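Local atomic coordinates of putative methyltransferase (Porphyromonas gingivalis, PDB entry 3LL7), a protein that probably transfers methyl groups from S-adenosylmethionine to a substrate not yet identified, joining a Rossmann-like methyltransferase core to a THUMP-like domain. Residues A45-L50 with S66-S71; K87-R92 with E227-A232; S283-D288 with G315-H320; S351-L356 with I375-R380. One frame throughout, in Å; residues are numbered along the deposited sequence.

In the fold
The four contacts follow one another along the chain, and none touches another. Contact 1 lies in the helical N-terminal part and is buried; a single glutamine amide does most of its work. Contact 2, partly buried and nearest the middle of the molecule, joins a loop to a strand of the large mixed sheet through an edge-to-face aromatic pair; the histidine-carboxylate bond lies within the strand. Contacts 3 and 4 belong to the other end of the chain, their centres about 27 Å apart, and share a seven-stranded sheet: contact 3, also partly buried, is a backbone bridge to outermost strand 317-320, while contact 4 packs on strands 364-368 and 401-408, its leucines buried, K354 and R380 exposed.

Contact 1 of 4, residues A45-L50 with S66-S71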
loop_
_atom_site.group_PDB
_atom_site.type_symbol
_atom_site.label_atom_id
_atom_site.label_comp_id
_atom_site.label_asym_id
_atom_site.label_seq_id
_atom_site.Cartn_x
_atom_site.Cartn_y
_atom_site.Cartn_z
ATOM N N ALA A 45 1.058 -22.322 -21.588
ATOM C CA ALA A 45 1.411 -22.878 -20.279
ATOM C C ALA A 45 1.670 -21.785 -19.264
ATOM O O ALA A 45 1.240 -21.898 -18.116
ATOM C CB ALA A 45 2.622 -23.806 -20.374
ATOM N N THR A 46 2.364 -20.733 -19.690
ATOM C CA THR A 46 2.675 -19.609 -18.803
ATOM C C THR A 46 1.399 -18.949 -18.275
ATOM O O THR A 46 1.326 -18.645 -17.085
ATOM C CB THR A 46 3.598 -18.570 -19.485
ATOM O OG1 THR A 46 4.861 -19.179 -19.792
ATOM C CG2 THR A 46 3.835 -17.368 -18.594
ATOM N N GLN A 47 0.419 -18.710 -19.154
ATOM C CA GLN A 47 -0.865 -18.110 -18.743
ATOM C C GLN A 47 -1.609 -19.009 -17.759
ATOM O O GLN A 47 -2.098 -18.538 -16.716
ATOM C CB GLN A 47 -1.769 -17.787 -19.939
ATOM C CG GLN A 47 -1.228 -16.714 -20.868
ATOM C CD GLN A 47 -0.929 -15.406 -20.148
ATOM O OE1 GLN A 47 -1.842 -14.756 -19.641
ATOM N NE2 GLN A 47 0.347 -15.013 -20.101
ATOM N N ILE A 48 -1.663 -20.306 -18.063
ATOM C CA ILE A 48 -2.271 -21.262 -17.155
ATOM C C ILE A 48 -1.534 -21.295 -15.805
ATOM O O ILE A 48 -2.182 -21.212 -14.760
ATOM C CB ILE A 48 -2.403 -22.672 -17.797
ATOM C CG1 ILE A 48 -3.401 -22.601 -18.959
ATOM C CG2 ILE A 48 -2.825 -23.705 -16.757
ATOM C CD1 ILE A 48 -3.423 -23.829 -19.892
ATOM N N GLU A 49 -0.197 -21.390 -15.834
ATOM C CA GLU A 49 0.615 -21.477 -14.589
ATOM C C GLU A 49 0.308 -20.343 -13.636
ATOM O O GLU A 49 0.180 -20.561 -12.432
ATOM C CB GLU A 49 2.139 -21.542 -14.866
ATOM C CG GLU A 49 3.037 -22.006 -13.667
ATOM C CD GLU A 49 3.512 -20.876 -12.721
ATOM O OE1 GLU A 49 3.475 -19.688 -13.114
ATOM O OE2 GLU A 49 3.930 -21.174 -11.566
ATOM N N LEU A 50 0.177 -19.128 -14.159
ATOM C CA LEU A 50 0.066 -17.966 -13.278
ATOM C C LEU A 50 -1.376 -17.548 -12.996
ATOM O O LEU A 50 -1.604 -16.613 -12.240
ATOM C CB LEU A 50 0.906 -16.780 -13.802
ATOM C CG LEU A 50 0.602 -16.163 -15.162
ATOM C CD1 LEU A 50 -0.726 -15.409 -15.124
ATOM C CD2 LEU A 50 1.740 -15.234 -15.634
ATOM N N SER A 66 -9.796 -13.068 -22.332
ATOM C CA SER A 66 -8.921 -12.444 -23.289
ATOM C C SER A 66 -7.821 -11.624 -22.641
ATOM O O SER A 66 -6.973 -11.102 -23.359
ATOM C CB SER A 66 -9.717 -11.553 -24.250
ATOM O OG SER A 66 -9.582 -12.002 -25.588
ATOM N N LEU A 67 -7.837 -11.486 -21.314
ATOM C CA LEU A 67 -6.735 -10.772 -20.634
ATOM C C LEU A 67 -5.488 -11.606 -20.754
ATOM O O LEU A 67 -5.540 -12.841 -20.595
ATOM C CB LEU A 67 -6.996 -10.465 -19.141
ATOM C CG LEU A 67 -7.951 -9.331 -18.770
ATOM C CD1 LEU A 67 -7.870 -9.101 -17.289
ATOM C CD2 LEU A 67 -7.693 -8.012 -19.526
ATOM N N TYR A 68 -4.382 -10.931 -21.070
ATOM C CA TYR A 68 -3.107 -11.574 -21.256
ATOM C C TYR A 68 -2.093 -10.956 -20.288
ATOM O O TYR A 68 -1.872 -9.747 -20.322
ATOM C CB TYR A 68 -2.627 -11.384 -22.692
ATOM C CG TYR A 68 -1.327 -12.082 -22.967
ATOM C CD1 TYR A 68 -1.279 -13.467 -23.126
ATOM C CD2 TYR A 68 -0.141 -11.368 -23.054
ATOM C CE1 TYR A 68 -0.076 -14.124 -23.368
ATOM C CE2 TYR A 68 1.087 -12.021 -23.309
ATOM C CZ TYR A 68 1.107 -13.404 -23.444
ATOM O OH TYR A 68 2.281 -14.083 -23.688
ATOM N N ILE A 69 -1.472 -11.794 -19.458
ATOM C CA ILE A 69 -0.458 -11.331 -18.483
ATOM C C ILE A 69 0.943 -11.377 -19.070
ATOM O O ILE A 69 1.426 -12.451 -19.408
ATOM C CB ILE A 69 -0.523 -12.155 -17.186
ATOM C CG1 ILE A 69 -1.951 -12.133 -16.642
ATOM C CG2 ILE A 69 0.495 -11.646 -16.140
ATOM C CD1 ILE A 69 -2.513 -10.724 -16.386
ATOM N N PRO A 70 1.612 -10.202 -19.183
ATOM C CA PRO A 70 2.841 -10.193 -19.979
ATOM C C PRO A 70 3.932 -11.049 -19.353
ATOM O O PRO A 70 4.676 -11.698 -20.079
ATOM C CB PRO A 70 3.243 -8.714 -20.031
ATOM C CG PRO A 70 2.548 -8.061 -18.875
ATOM C CD PRO A 70 1.286 -8.878 -18.623
ATOM N N SER A 71 3.996 -11.067 -18.025
ATOM C CA SER A 71 4.981 -11.859 -17.286
ATOM C C SER A 71 4.584 -12.070 -15.817
ATOM O O SER A 71 3.793 -11.304 -15.249
ATOM C CB SER A 71 6.383 -11.214 -17.371
ATOM O OG SER A 71 6.411 -9.922 -16.775
HETATM O O HOH W 1 2.345 -16.014 -21.832
HETATM O O HOH W 2 -4.476 -15.488 -20.773
#
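Q47, on helix 38-57 of the helical N-terminal domain, reaches across to the extended loop 66-71 and reads its backbone as a neighbouring strand would. Both ends of the Q47 amide are used on one residue: OE1 accepts a hydrogen bond from I69 N at 3.0 Å in an almost straight line (171°), and NE2 donates to I69 O at 2.9 Å, with that oxygen close to the amide plane. This pair of bonds fixes the rotation of the amide. A glutamine suits the place because it carries a donor and an acceptor side by side, matching the N-H and C=O of a single extended residue. Its chain is bent at chi2 (-56°), which swings the amide over one face of Y68, the amide and ring planes being 24° apart and NE2 3.4 Å from Y68 CE1. Two waters complete the polar shell: one joins NE2 to Y68 OH, the other donates to both OE1 and L67 O, so the buried amide is well satisfied. One turn further on, L50 closes the apolar side of the contact by laying its branched end against I69, whose side chain also touches L75 of the next helix. The loop then ends at S71, whose OG caps S74 N at the start of helix 72-77. In the L50 pair, CD1 lies 3.8 Å from I69 CG1, and CD2 meets I69 CG2 at the same distance.

Contact 2 of 4, residues K87-R92 with E227-A232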
loop_
_atom_site.group_PDB
_atom_site.type_symbol
_atom_site.label_atom_id
_atom_site.label_comp_id
_atom_site.label_asym_id
_atom_site.label_seq_id
_atom_site.Cartn_x
_atom_site.Cartn_y
_atom_site.Cartn_z
ATOM N N LYS A 87 -6.558 5.597 -5.170
ATOM C CA LYS A 87 -5.985 6.639 -6.023
ATOM C C LYS A 87 -7.037 7.374 -6.838
ATOM O O LYS A 87 -6.849 8.553 -7.161
ATOM C CB LYS A 87 -4.974 6.053 -7.012
ATOM C CG LYS A 87 -3.713 5.532 -6.366
ATOM C CD LYS A 87 -2.918 4.738 -7.410
ATOM C CE LYS A 87 -1.760 4.020 -6.743
ATOM N NZ LYS A 87 -2.187 2.791 -6.009
ATOM N N SER A 88 -8.139 6.701 -7.166
ATOM C CA SER A 88 -9.152 7.356 -8.002
ATOM C C SER A 88 -9.739 8.611 -7.321
ATOM O O SER A 88 -10.233 9.507 -8.010
ATOM C CB SER A 88 -10.254 6.384 -8.446
ATOM O OG SER A 88 -11.132 6.131 -7.361
ATOM N N ARG A 89 -9.657 8.678 -5.988
ATOM C CA ARG A 89 -10.129 9.845 -5.237
ATOM C C ARG A 89 -9.352 11.136 -5.526
ATOM O O ARG A 89 -9.853 12.224 -5.242
ATOM C CB ARG A 89 -10.149 9.577 -3.723
ATOM C CG ARG A 89 -8.771 9.461 -3.069
ATOM C CD ARG A 89 -8.230 10.776 -2.529
ATOM N NE ARG A 89 -8.792 11.122 -1.222
ATOM C CZ ARG A 89 -8.576 12.281 -0.627
ATOM N NH1 ARG A 89 -7.808 13.179 -1.223
ATOM N NH2 ARG A 89 -9.112 12.542 0.554
ATOM N N PHE A 90 -8.138 11.018 -6.069
ATOM C CA PHE A 90 -7.333 12.208 -6.446
ATOM C C PHE A 90 -7.749 12.799 -7.807
ATOM O O PHE A 90 -7.374 13.922 -8.139
ATOM C CB PHE A 90 -5.834 11.898 -6.496
ATOM C CG PHE A 90 -5.220 11.610 -5.153
ATOM C CD1 PHE A 90 -4.635 12.634 -4.407
ATOM C CD2 PHE A 90 -5.247 10.322 -4.627
ATOM C CE1 PHE A 90 -4.067 12.380 -3.164
ATOM C CE2 PHE A 90 -4.687 10.057 -3.380
ATOM C CZ PHE A 90 -4.103 11.086 -2.642
ATOM N N ILE A 91 -8.556 12.066 -8.557
ATOM C CA ILE A 91 -8.798 12.409 -9.958
ATOM C C ILE A 91 -10.230 12.883 -10.197
ATOM O O ILE A 91 -11.164 12.093 -10.085
ATOM C CB ILE A 91 -8.486 11.190 -10.885
ATOM C CG1 ILE A 91 -7.130 10.546 -10.540
ATOM C CG2 ILE A 91 -8.584 11.582 -12.400
ATOM C CD1 ILE A 91 -5.901 11.456 -10.678
ATOM N N ARG A 92 -10.405 14.157 -10.543
ATOM C CA ARG A 92 -11.736 14.682 -10.899
ATOM C C ARG A 92 -12.347 13.972 -12.107
ATOM O O ARG A 92 -11.643 13.638 -13.065
ATOM C CB ARG A 92 -11.673 16.185 -11.166
ATOM C CG ARG A 92 -11.583 17.045 -9.924
ATOM C CD ARG A 92 -11.802 18.540 -10.278
ATOM N NE ARG A 92 -13.164 19.053 -10.039
ATOM C CZ ARG A 92 -14.061 19.310 -10.991
ATOM N NH1 ARG A 92 -13.771 19.095 -12.274
ATOM N NH2 ARG A 92 -15.259 19.776 -10.663
ATOM N N GLU A 227 0.183 17.464 -0.260
ATOM C CA GLU A 227 -0.321 16.453 0.685
ATOM C C GLU A 227 0.479 15.169 0.531
ATOM O O GLU A 227 0.961 14.869 -0.562
ATOM C CB GLU A 227 -1.831 16.184 0.495
ATOM C CG GLU A 227 -2.267 15.811 -0.940
ATOM C CD GLU A 227 -3.787 15.663 -1.086
ATOM O OE1 GLU A 227 -4.470 15.268 -0.130
ATOM O OE2 GLU A 227 -4.312 15.963 -2.173
ATOM N N LEU A 228 0.601 14.391 1.613
ATOM C CA LEU A 228 1.261 13.089 1.562
ATOM C C LEU A 228 0.329 12.086 2.260
ATOM O O LEU A 228 -0.145 12.337 3.364
ATOM C CB LEU A 228 2.646 13.179 2.250
ATOM C CG LEU A 228 3.558 11.948 2.186
ATOM C CD1 LEU A 228 5.020 12.301 2.352
ATOM C CD2 LEU A 228 3.131 10.888 3.279
ATOM N N HIS A 229 0.041 10.968 1.605
ATOM C CA HIS A 229 -0.878 9.988 2.171
ATOM C C HIS A 229 -0.092 8.717 2.485
ATOM O O HIS A 229 0.664 8.226 1.621
ATOM C CB HIS A 229 -1.974 9.642 1.165
ATOM C CG HIS A 229 -2.957 10.753 0.934
ATOM N ND1 HIS A 229 -4.315 10.541 0.919
ATOM C CD2 HIS A 229 -2.778 12.077 0.715
ATOM C CE1 HIS A 229 -4.935 11.688 0.703
ATOM N NE2 HIS A 229 -4.022 12.637 0.578
ATOM N N VAL A 230 -0.274 8.181 3.692
ATOM C CA VAL A 230 0.334 6.900 4.054
ATOM C C VAL A 230 -0.781 5.881 3.999
ATOM O O VAL A 230 -1.772 5.992 4.758
ATOM C CB VAL A 230 0.956 6.931 5.476
ATOM C CG1 VAL A 230 1.533 5.549 5.838
ATOM C CG2 VAL A 230 2.009 8.034 5.550
ATOM N N VAL A 231 -0.705 4.973 3.031
ATOM C CA VAL A 231 -1.884 4.121 2.750
ATOM C C VAL A 231 -1.634 2.661 3.130
ATOM O O VAL A 231 -0.768 1.991 2.529
ATOM C CB VAL A 231 -2.288 4.220 1.250
ATOM C CG1 VAL A 231 -3.535 3.376 0.957
ATOM C CG2 VAL A 231 -2.521 5.706 0.841
ATOM N N ALA A 232 -2.389 2.169 4.107
ATOM C CA ALA A 232 -2.325 0.759 4.474
ATOM C C ALA A 232 -3.551 -0.003 3.933
ATOM O O ALA A 232 -4.638 0.581 3.799
ATOM C CB ALA A 232 -2.229 0.601 5.977
#
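An edge-to-face aromatic pair joins the turn 87-92, just ahead of strand 96-99, to strand 225-233 in the large mixed sheet of the presumed methyltransferase core. F90 and H229 approach from opposite directions, and F90 points its CZ at the middle of the imidazole face. CZ is 3.5 Å from H229 CE1, the ring centroids are 4.8 Å apart and the planes meet at 61°. A phenylalanine fits here because its slightly positive rim can rest on the imidazole's pi face without asking for a polar partner. H229 is held from both of its nitrogens. NE2 gives a nearly straight bond (172°) to E227 OE1 at 2.8 Å, meeting that oxygen from above the carboxylate plane, while ND1 is hydrogen-bonded to Y86 OH. Both bonds restrain the ring from turning beneath F90. E227 and H229, two residues apart on the strand, face the same side, and E227 OE2 approaches the edge of the F90 ring, 3.7 Å from CE1; the same oxygen has a salt bridge to R243. The exposed R89 is modelled in two conformers; in one of them, bent at chi2 and chi3, it passes CD over a face of F90, and H229 CE1 lies over one face of its guanidinium, 3.8 Å from NH1. With H259 stacked on H229, this is an aromatic cluster built around a histidine-carboxylate hydrogen bond.

Contact 3 of 4, residues S283-D288 with G315-H320; sequences SIPYTD and GLRKLH
Y286 and K318 form an isolated beta bridge between the loop 283-288 and strand 317-320, an outermost strand of the seven-stranded sheet that includes the ferredoxin-like region. The end-to-end directions of residues 284-287 and 317-320 differ by 79°, in keeping with a contact confined to a single bridge. Its backbone bond runs from T287 N to K318 O at 3.2 Å. The same oxygen receives a CA-H...O contact from Y286 CA at 3.3 Å, so neighbouring residues of the loop share one carbonyl.

Among side-chain polar contacts, R317 bends at chi3 and carries its guanidinium back over T287, which lies against one face of the group at CB. NH2 makes a weak hydrogen bond to T287 OG1 at 2.8 Å, its angle of 127° far from straight. T287 OG1 stands opposite its backbone N, chi1 -175°, and is also hydrogen-bonded to S289 O. A threonine suits this buried place: its hydroxyl serves S289 O and, weakly, the arginine, and its methyl packs beside the R317 and L319 side chains. The arginine keeps a long, weak ion pair with D291.

The apolar contacts centre on the aliphatic stem of K318. I284 CD1 meets K318 CB at 3.6 Å, while Y286 CE1, in one of its two conformers, approaches the same carbon at 3.8 Å. A lysine can do this because its long stem packs against carbon while its ammonium bonds farther away. That ammonium is shared among H324 ND1, S323 O and H320 O; toward the last, K318 NZ lies in the carbonyl plane, 2.9 Å from the oxygen.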
loop_
_atom_site.group_PDB
_atom_site.type_symbol
_atom_site.label_atom_id
_atom_site.label_comp_id
_atom_site.label_asym_id
_atom_site.label_seq_id
_atom_site.Cartn_x
_atom_site.Cartn_y
_atom_site.Cartn_z
ATOM N N SER A 283 2.727 18.268 23.495
ATOM C CA SER A 283 3.361 17.434 24.500
ATOM C C SER A 283 2.256 16.756 25.264
ATOM O O SER A 283 1.187 17.361 25.493
ATOM C CB SER A 283 4.227 18.260 25.459
ATOM O OG SER A 283 5.132 19.022 24.694
ATOM N N ILE A 284 2.522 15.517 25.654
ATOM C CA ILE A 284 1.549 14.697 26.348
ATOM C C ILE A 284 2.145 14.073 27.637
ATOM O O ILE A 284 3.356 13.918 27.734
ATOM C CB ILE A 284 0.947 13.621 25.379
ATOM C CG1 ILE A 284 2.049 12.666 24.883
ATOM C CG2 ILE A 284 0.163 14.266 24.224
ATOM C CD1 ILE A 284 1.559 11.436 24.115
ATOM N N PRO A 285 1.204 13.637 28.508
ATOM C CA PRO A 285 1.398 12.858 29.689
ATOM C C PRO A 285 1.813 11.485 29.234
ATOM O O PRO A 285 1.368 11.001 28.179
ATOM C CB PRO A 285 0.007 12.808 30.350
ATOM C CG PRO A 285 -0.971 13.238 29.352
ATOM C CD PRO A 285 -0.224 13.727 28.126
ATOM N N TYR A 286 2.713 10.893 29.983
ATOM C CA TYR A 286 2.996 9.488 29.836
ATOM C C TYR A 286 2.624 8.871 31.156
ATOM O O TYR A 286 2.827 9.461 32.219
ATOM C CB TYR A 286 4.461 9.259 29.463
ATOM C CG TYR A 286 4.741 9.736 28.058
ATOM C CD1 TYR A 286 4.469 8.922 26.963
ATOM C CD2 TYR A 286 5.235 11.008 27.821
ATOM C CE1 TYR A 286 4.690 9.352 25.673
ATOM C CE2 TYR A 286 5.454 11.459 26.529
ATOM C CZ TYR A 286 5.193 10.619 25.457
ATOM O OH TYR A 286 5.399 11.043 24.170
ATOM N N THR A 287 2.042 7.692 31.091
ATOM C CA THR A 287 1.459 7.079 32.264
ATOM C C THR A 287 2.279 5.905 32.813
ATOM O O THR A 287 2.784 5.071 32.051
ATOM C CB THR A 287 -0.021 6.686 32.008
ATOM O OG1 THR A 287 -0.579 6.189 33.230
ATOM C CG2 THR A 287 -0.170 5.613 30.877
ATOM N N ASP A 288 2.418 5.882 34.134
ATOM C CA ASP A 288 3.064 4.793 34.824
ATOM C C ASP A 288 2.100 3.644 35.011
ATOM O O ASP A 288 2.518 2.509 35.304
ATOM C CB ASP A 288 3.543 5.247 36.203
ATOM C CG ASP A 288 4.774 6.106 36.136
ATOM O OD1 ASP A 288 5.442 6.074 35.098
ATOM O OD2 ASP A 288 5.087 6.812 37.124
ATOM N N GLY A 315 -7.686 12.360 23.458
ATOM C CA GLY A 315 -7.747 12.455 24.908
ATOM C C GLY A 315 -7.318 11.167 25.596
ATOM O O GLY A 315 -7.955 10.723 26.548
ATOM N N LEU A 316 -6.241 10.574 25.082
ATOM C CA LEU A 316 -5.737 9.290 25.579
ATOM C C LEU A 316 -4.374 9.535 26.226
ATOM O O LEU A 316 -3.785 10.589 26.024
ATOM C CB LEU A 316 -5.620 8.276 24.410
ATOM C CG LEU A 316 -6.794 8.071 23.455
ATOM C CD1 LEU A 316 -6.397 7.157 22.276
ATOM C CD2 LEU A 316 -8.026 7.503 24.153
ATOM N N ARG A 317 -3.914 8.605 27.071
ATOM C CA ARG A 317 -2.590 8.673 27.672
ATOM C C ARG A 317 -1.708 7.669 26.938
ATOM O O ARG A 317 -2.171 6.579 26.607
ATOM C CB ARG A 317 -2.669 8.276 29.165
ATOM C CG ARG A 317 -3.379 9.351 30.019
ATOM C CD ARG A 317 -4.014 8.774 31.253
ATOM N NE ARG A 317 -3.085 8.395 32.326
ATOM C CZ ARG A 317 -2.292 9.229 33.015
ATOM N NH1 ARG A 317 -2.219 10.526 32.712
ATOM N NH2 ARG A 317 -1.542 8.752 34.008
ATOM N N LYS A 318 -0.461 8.033 26.665
ATOM C CA LYS A 318 0.447 7.126 25.949
ATOM C C LYS A 318 1.333 6.467 26.998
ATOM O O LYS A 318 1.636 7.086 28.019
ATOM C CB LYS A 318 1.296 7.902 24.947
ATOM C CG LYS A 318 2.076 7.014 23.996
ATOM C CD LYS A 318 2.472 7.856 22.737
ATOM C CE LYS A 318 3.104 6.967 21.655
ATOM N NZ LYS A 318 4.486 6.610 21.977
ATOM N N LEU A 319 1.731 5.212 26.785
ATOM C CA LEU A 319 2.497 4.501 27.810
ATOM C C LEU A 319 3.925 5.030 28.006
ATOM O O LEU A 319 4.392 5.138 29.126
ATOM C CB LEU A 319 2.514 3.003 27.491
ATOM C CG LEU A 319 1.309 2.227 28.043
ATOM C CD1 LEU A 319 -0.050 2.838 27.845
ATOM C CD2 LEU A 319 1.329 0.722 27.556
ATOM N N HIS A 320 4.599 5.361 26.906
ATOM C CA HIS A 320 6.015 5.705 26.918
ATOM C C HIS A 320 6.290 6.286 25.526
ATOM O O HIS A 320 5.598 5.925 24.566
ATOM C CB HIS A 320 6.848 4.417 27.125
ATOM C CG HIS A 320 8.334 4.626 27.268
ATOM N ND1 HIS A 320 9.169 4.831 26.190
ATOM C CD2 HIS A 320 9.134 4.604 28.362
ATOM C CE1 HIS A 320 10.416 4.952 26.614
ATOM N NE2 HIS A 320 10.422 4.817 27.934
#

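Contact 4 of 4, residues S351-L356 with I375-R380; sequences SVLKQL and IELRQR. With EDO (1,2-ethanediol), chain C.
L353 and L377 cross obliquely where the helical turn 351-356 packs on helix 374-381 in the THUMP-like domain. The methyls do the touching: L353 CD2 presses on L377 CD1 at 3.4 Å, tighter than usual for two carbons. L377 CG is placed trans to the backbone N (chi1 -170°), which carries the branched end toward the turn, and L356 CD1 borders the same methyl more loosely. Leucines suit this buried seam, which I365, C367 and L403 of the sheet also line. L353 and R380 instead lie side by side, pointing the same way, with L353 CD1 3.8 Å from R380 CB; the arginine contributes its aliphatic base while its charged end runs outward to a long, out-of-plane ion pair with E376. R378, whose CB points away from the turn, offers its guanidinium edge to a 1,2-ethanediol, probably from the crystallisation liquor: NE donates to O1 at 2.8 Å and NH2 to O2 at 3.0 Å, while NH2 and NH1 also donate to A363 O and M383 O respectively. On the solvent-exposed side, K354 bends at chi2 and chi4 to curl back toward the helix. Its NZ donates a hydrogen bond to R380 O at 2.7 Å, in the carbonyl plane and on a lone pair.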
loop_
_atom_site.group_PDB
_atom_site.type_symbol
_atom_site.label_atom_id
_atom_site.label_comp_id
_atom_site.label_asym_id
_atom_site.label_seq_id
_atom_site.Cartn_x
_atom_site.Cartn_y
_atom_site.Cartn_z
ATOM N N SER A 351 11.343 -14.814 35.158
ATOM C CA SER A 351 10.627 -15.844 35.905
ATOM C C SER A 351 9.115 -15.883 35.613
ATOM O O SER A 351 8.490 -16.918 35.783
ATOM C CB SER A 351 10.874 -15.691 37.418
ATOM O OG SER A 351 10.253 -14.506 37.862
ATOM N N VAL A 352 8.498 -14.783 35.179
ATOM C CA VAL A 352 7.041 -14.869 34.917
ATOM C C VAL A 352 6.687 -15.652 33.664
ATOM O O VAL A 352 5.555 -16.139 33.525
ATOM C CB VAL A 352 6.286 -13.489 34.855
ATOM C CG1 VAL A 352 6.572 -12.646 36.079
ATOM C CG2 VAL A 352 6.605 -12.772 33.568
ATOM N N LEU A 353 7.621 -15.751 32.725
ATOM C CA LEU A 353 7.371 -16.428 31.443
ATOM C C LEU A 353 6.776 -17.818 31.583
ATOM O O LEU A 353 5.756 -18.133 30.938
ATOM C CB LEU A 353 8.665 -16.509 30.609
ATOM C CG LEU A 353 9.197 -15.205 29.993
ATOM C CD1 LEU A 353 10.679 -15.425 29.517
ATOM C CD2 LEU A 353 8.330 -14.721 28.842
ATOM N N LYS A 354 7.376 -18.674 32.416
ATOM C CA LYS A 354 6.821 -20.032 32.556
ATOM C C LYS A 354 5.520 -20.048 33.351
ATOM O O LYS A 354 4.803 -21.060 33.387
ATOM C CB LYS A 354 7.857 -21.031 33.098
ATOM C CG LYS A 354 8.997 -21.370 32.114
ATOM C CD LYS A 354 8.549 -22.184 30.892
ATOM C CE LYS A 354 9.760 -22.613 30.043
ATOM N NZ LYS A 354 10.601 -21.432 29.557
ATOM N N GLN A 355 5.161 -18.911 33.953
ATOM C CA GLN A 355 3.906 -18.874 34.684
ATOM C C GLN A 355 2.737 -18.456 33.835
ATOM O O GLN A 355 1.589 -18.561 34.278
ATOM C CB GLN A 355 4.003 -17.926 35.869
ATOM C CG GLN A 355 4.947 -18.393 36.950
ATOM C CD GLN A 355 4.793 -17.562 38.195
ATOM O OE1 GLN A 355 3.720 -17.532 38.818
ATOM N NE2 GLN A 355 5.853 -16.840 38.553
ATOM N N LEU A 356 2.989 -17.956 32.610
ATOM C CA LEU A 356 1.884 -17.385 31.840
ATOM C C LEU A 356 0.795 -18.315 31.437
ATOM O O LEU A 356 -0.357 -17.879 31.301
ATOM C CB LEU A 356 2.387 -16.632 30.576
ATOM C CG LEU A 356 3.246 -15.419 30.825
ATOM C CD1 LEU A 356 3.644 -14.871 29.416
ATOM C CD2 LEU A 356 2.505 -14.340 31.649
ATOM N N ILE A 375 7.486 -13.956 19.025
ATOM C CA ILE A 375 7.751 -15.398 18.916
ATOM C C ILE A 375 8.606 -15.907 20.085
ATOM O O ILE A 375 8.385 -17.011 20.585
ATOM C CB ILE A 375 8.356 -15.784 17.528
ATOM C CG1 ILE A 375 8.345 -17.308 17.316
ATOM C CG2 ILE A 375 9.749 -15.224 17.320
ATOM C CD1 ILE A 375 6.968 -17.930 17.545
ATOM N N GLU A 376 9.540 -15.084 20.543
ATOM C CA GLU A 376 10.321 -15.435 21.733
ATOM C C GLU A 376 9.443 -15.511 22.981
ATOM O O GLU A 376 9.560 -16.450 23.778
ATOM C CB GLU A 376 11.438 -14.402 21.965
ATOM C CG GLU A 376 12.530 -14.548 20.941
ATOM C CD GLU A 376 13.543 -13.398 20.916
ATOM O OE1 GLU A 376 13.272 -12.312 21.492
ATOM O OE2 GLU A 376 14.607 -13.588 20.277
ATOM N N LEU A 377 8.578 -14.513 23.157
ATOM C CA LEU A 377 7.578 -14.551 24.247
ATOM C C LEU A 377 6.731 -15.827 24.177
ATOM O O LEU A 377 6.540 -16.500 25.186
ATOM C CB LEU A 377 6.712 -13.282 24.188
ATOM C CG LEU A 377 5.732 -12.881 25.293
ATOM C CD1 LEU A 377 6.356 -13.023 26.672
ATOM C CD2 LEU A 377 5.372 -11.353 25.010
ATOM N N ARG A 378 6.255 -16.180 22.982
ATOM C CA ARG A 378 5.490 -17.390 22.811
ATOM C C ARG A 378 6.263 -18.653 23.196
ATOM O O ARG A 378 5.764 -19.511 23.957
ATOM C CB ARG A 378 4.974 -17.526 21.376
ATOM C CG ARG A 378 4.097 -18.792 21.273
ATOM C CD ARG A 378 3.267 -18.877 20.004
ATOM N NE ARG A 378 2.394 -17.719 19.757
ATOM C CZ ARG A 378 1.245 -17.444 20.388
ATOM N NH1 ARG A 378 0.781 -18.202 21.392
ATOM N NH2 ARG A 378 0.556 -16.377 20.004
ATOM N N GLN A 379 7.465 -18.800 22.652
ATOM C CA GLN A 379 8.187 -20.041 22.887
ATOM C C GLN A 379 8.654 -20.215 24.320
ATOM O O GLN A 379 8.639 -21.339 24.855
ATOM C CB GLN A 379 9.343 -20.221 21.897
ATOM C CG GLN A 379 8.848 -20.440 20.455
ATOM C CD GLN A 379 9.943 -20.894 19.500
ATOM O OE1 GLN A 379 10.950 -21.470 19.917
ATOM N NE2 GLN A 379 9.713 -20.686 18.197
ATOM N N ARG A 380 9.051 -19.113 24.934
ATOM C CA ARG A 380 9.562 -19.168 26.298
ATOM C C ARG A 380 8.443 -19.365 27.323
ATOM O O ARG A 380 8.687 -19.931 28.382
ATOM C CB ARG A 380 10.397 -17.924 26.607
ATOM C CG ARG A 380 11.670 -17.875 25.680
ATOM C CD ARG A 380 12.446 -16.569 25.790
ATOM N NE ARG A 380 13.365 -16.426 24.642
ATOM C CZ ARG A 380 14.488 -15.696 24.630
ATOM N NH1 ARG A 380 14.881 -15.029 25.717
ATOM N NH2 ARG A 380 15.232 -15.647 23.529
HETATM C C1 EDO C . 4.053 -14.747 17.831
HETATM O O1 EDO C . 3.846 -16.162 17.889
HETATM C C2 EDO C . 2.810 -14.038 17.303
HETATM O O2 EDO C . 1.599 -14.608 17.824
HETATM O O HOH W 3 10.092 -22.880 26.725
#